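Local coordinates for protein putative esterase (Bacteroides intestinalis DSM 17393, PDB 5VOL) that probably hydrolyses ferulic acid esters of arabinoxylan, as a carbohydrate esterase family 1 enzyme with an alpha/beta-hydrolase fold, at residues L47-G52 against A134-S139. Residues are numbered along the deposited sequence; the frame is centred on the assembly and turned at random.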
ATOM      1  N   LEU C  47      20.084  -6.796  12.788  1.00 18.09           N
ATOM      2  CA  LEU C  47      18.738  -7.082  13.240  1.00 20.76           C
ATOM      3  C   LEU C  47      18.662  -8.547  13.693  1.00 18.70           C
ATOM      4  O   LEU C  47      18.919  -9.462  12.904  1.00 19.12           O
ATOM      5  CB  LEU C  47      17.707  -6.828  12.122  1.00 20.47           C
ATOM      6  CG  LEU C  47      16.276  -7.287  12.431  1.00 18.05           C
ATOM      7  CD1 LEU C  47      15.688  -6.461  13.563  1.00 15.51           C
ATOM      8  CD2 LEU C  47      15.384  -7.184  11.176  1.00 17.25           C
ATOM      9  N   TYR C  48      18.308  -8.764  14.958  1.00 19.55           N
ATOM     10  CA  TYR C  48      17.994 -10.112  15.426  1.00 18.31           C
ATOM     11  C   TYR C  48      16.531 -10.386  15.101  1.00 18.35           C
ATOM     12  O   TYR C  48      15.640  -9.672  15.535  1.00 20.28           O
ATOM     13  CB  TYR C  48      18.306 -10.256  16.927  1.00 23.63           C
ATOM     14  CG  TYR C  48      19.796 -10.142  17.156  1.00 22.31           C
ATOM     15  CD1 TYR C  48      20.622 -11.256  17.015  1.00 23.85           C
ATOM     16  CD2 TYR C  48      20.388  -8.913  17.442  1.00 21.65           C
ATOM     17  CE1 TYR C  48      21.996 -11.154  17.175  1.00 25.70           C
ATOM     18  CE2 TYR C  48      21.755  -8.802  17.600  1.00 22.86           C
ATOM     19  CZ  TYR C  48      22.553  -9.927  17.476  1.00 26.85           C
ATOM     20  OH  TYR C  48      23.917  -9.821  17.623  1.00 27.07           O
ATOM     21  N   LEU C  49      16.291 -11.402  14.291  1.00 17.75           N
ATOM     22  CA  LEU C  49      14.938 -11.679  13.828  1.00 20.20           C
ATOM     23  C   LEU C  49      14.492 -13.077  14.293  1.00 17.47           C
ATOM     24  O   LEU C  49      14.938 -14.088  13.760  1.00 17.92           O
ATOM     25  CB  LEU C  49      14.880 -11.566  12.306  1.00 19.03           C
ATOM     26  CG  LEU C  49      13.536 -11.749  11.589  1.00 20.31           C
ATOM     27  CD1 LEU C  49      12.541 -10.693  12.049  1.00 18.16           C
ATOM     28  CD2 LEU C  49      13.762 -11.624  10.092  1.00 16.54           C
ATOM     29  N   LEU C  50      13.580 -13.109  15.253  1.00 18.05           N
ATOM     30  CA  LEU C  50      13.267 -14.334  15.998  1.00 20.93           C
ATOM     31  C   LEU C  50      12.045 -15.092  15.467  1.00 23.73           C
ATOM     32  O   LEU C  50      11.042 -14.476  15.061  1.00 20.49           O
ATOM     33  CB  LEU C  50      13.051 -13.985  17.479  1.00 18.50           C
ATOM     34  CG  LEU C  50      14.121 -13.124  18.160  1.00 21.21           C
ATOM     35  CD1 LEU C  50      13.794 -12.920  19.646  1.00 18.23           C
ATOM     36  CD2 LEU C  50      15.538 -13.711  18.002  1.00 19.56           C
ATOM     37  N   HIS C  51      12.126 -16.427  15.483  1.00 20.67           N
ATOM     38  CA  HIS C  51      11.023 -17.264  15.000  1.00 21.98           C
ATOM     39  C   HIS C  51       9.998 -17.555  16.089  1.00 21.82           C
ATOM     40  O   HIS C  51      10.195 -17.198  17.252  1.00 22.16           O
ATOM     41  CB  HIS C  51      11.539 -18.587  14.422  1.00 19.77           C
ATOM     42  CG  HIS C  51      12.200 -19.475  15.430  1.00 21.98           C
ATOM     43  ND1 HIS C  51      11.501 -20.119  16.432  1.00 21.65           N
ATOM     44  CD2 HIS C  51      13.498 -19.836  15.589  1.00 19.76           C
ATOM     45  CE1 HIS C  51      12.339 -20.828  17.166  1.00 23.75           C
ATOM     46  NE2 HIS C  51      13.556 -20.683  16.671  1.00 22.57           N
ATOM     47  N   GLY C  52       8.904 -18.204  15.700  1.00 20.90           N
ATOM     48  CA  GLY C  52       7.817 -18.495  16.617  1.00 20.55           C
ATOM     49  C   GLY C  52       7.937 -19.878  17.238  1.00 22.97           C
ATOM     50  O   GLY C  52       8.856 -20.631  16.918  1.00 21.45           O
ATOM     51  N   ALA C 134      19.074  -3.906  16.453  1.00 21.22           N
ATOM     52  CA  ALA C 134      17.622  -3.922  16.582  1.00 21.49           C
ATOM     53  C   ALA C 134      17.133  -5.356  16.765  1.00 18.30           C
ATOM     54  O   ALA C 134      17.871  -6.305  16.527  1.00 20.32           O
ATOM     55  CB  ALA C 134      16.953  -3.258  15.346  1.00 19.79           C
ATOM     56  N   ILE C 135      15.887  -5.515  17.185  1.00 19.62           N
ATOM     57  CA  ILE C 135      15.349  -6.853  17.359  1.00 20.09           C
ATOM     58  C   ILE C 135      13.864  -6.899  17.000  1.00 23.12           C
ATOM     59  O   ILE C 135      13.121  -5.943  17.225  1.00 24.75           O
ATOM     60  CB  ILE C 135      15.598  -7.357  18.820  1.00 19.68           C
ATOM     61  CG1 ILE C 135      15.235  -8.828  18.981  1.00 20.44           C
ATOM     62  CG2 ILE C 135      14.880  -6.493  19.847  1.00 19.75           C
ATOM     63  CD1 ILE C 135      15.797  -9.413  20.306  1.00 24.42           C
ATOM     64  N   ALA C 136      13.454  -8.005  16.393  1.00 20.94           N
ATOM     65  CA  ALA C 136      12.071  -8.202  15.961  1.00 19.31           C
ATOM     66  C   ALA C 136      11.777  -9.690  15.993  1.00 19.41           C
ATOM     67  O   ALA C 136      12.702 -10.499  15.999  1.00 21.98           O
ATOM     68  CB  ALA C 136      11.861  -7.643  14.553  1.00 17.51           C
ATOM     69  N   GLY C 137      10.504 -10.065  15.993  1.00 22.58           N
ATOM     70  CA  GLY C 137      10.157 -11.469  15.881  1.00 19.52           C
ATOM     71  C   GLY C 137       8.665 -11.661  15.787  1.00 21.60           C
ATOM     72  O   GLY C 137       7.911 -10.721  16.051  1.00 19.70           O
ATOM     73  N   LEU C 138       8.244 -12.880  15.435  1.00 17.93           N
ATOM     74  CA  LEU C 138       6.829 -13.221  15.371  1.00 20.42           C
ATOM     75  C   LEU C 138       6.409 -14.154  16.506  1.00 22.65           C
ATOM     76  O   LEU C 138       7.189 -15.003  16.954  1.00 19.57           O
ATOM     77  CB  LEU C 138       6.491 -13.865  14.018  1.00 20.95           C
ATOM     78  CG  LEU C 138       7.076 -15.271  13.834  1.00 25.17           C
ATOM     79  CD1 LEU C 138       6.009 -16.354  14.034  1.00 22.31           C
ATOM     80  CD2 LEU C 138       7.732 -15.415  12.480  1.00 23.66           C
ATOM     81  N   SER C 139       5.173 -13.974  16.971  1.00 22.91           N
ATOM     82  CA  SER C 139       4.580 -14.837  17.995  1.00 22.02           C
ATOM     83  C   SER C 139       5.437 -14.922  19.254  1.00 22.52           C
ATOM     84  O   SER C 139       5.676 -13.913  19.916  1.00 20.60           O
ATOM     85  CB  SER C 139       4.347 -16.234  17.430  1.00 23.61           C
ATOM     86  OG  SER C 139       3.262 -16.858  18.079  1.00 24.42           O
TER
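L47-L50 and A134-L138 pair as neighbouring parallel strands in the central sheet of the alpha/beta-hydrolase fold, the two short segments running 14° from parallel. Four backbone hydrogen bonds join them, from Y48 N to A134 O, A136 N to Y48 O (2.9 Å), L50 N to A136 O, and L138 N to L50 O, the longest at 3.2 Å. On one face, L47 and L49 both reach the A136 methyl: CG lies anti to the backbone N in each (L47 chi1 172°), bringing L47 CD1 within 4.1 Å and L49 CD1 within 4.0 Å of A136 CB. On the other face, I135 CG1 lies 4.0 Å from Y48 CB, while its CD1 touches L50 CD1 where the two side chains cross at a slant. At the C-terminal ends of the strands, L138 CD1 packs 3.8 Å from G52 CA, and H51 ND1 donates a hydrogen bond to G52 O. S139 follows at the N-cap of helix 140-151, with a positive phi of 55°; this tight turn resembles a nucleophile elbow, and S139 OG hydrogen-bonds to H252 NE2, consistent with a Ser-His-Asp triad. Strands 83-87 and 158-162 flank the pair; helix 254-271 packs on L47, A134 and L138, and F112 of helix 108-123 meets the Y48 ring edge-to-face.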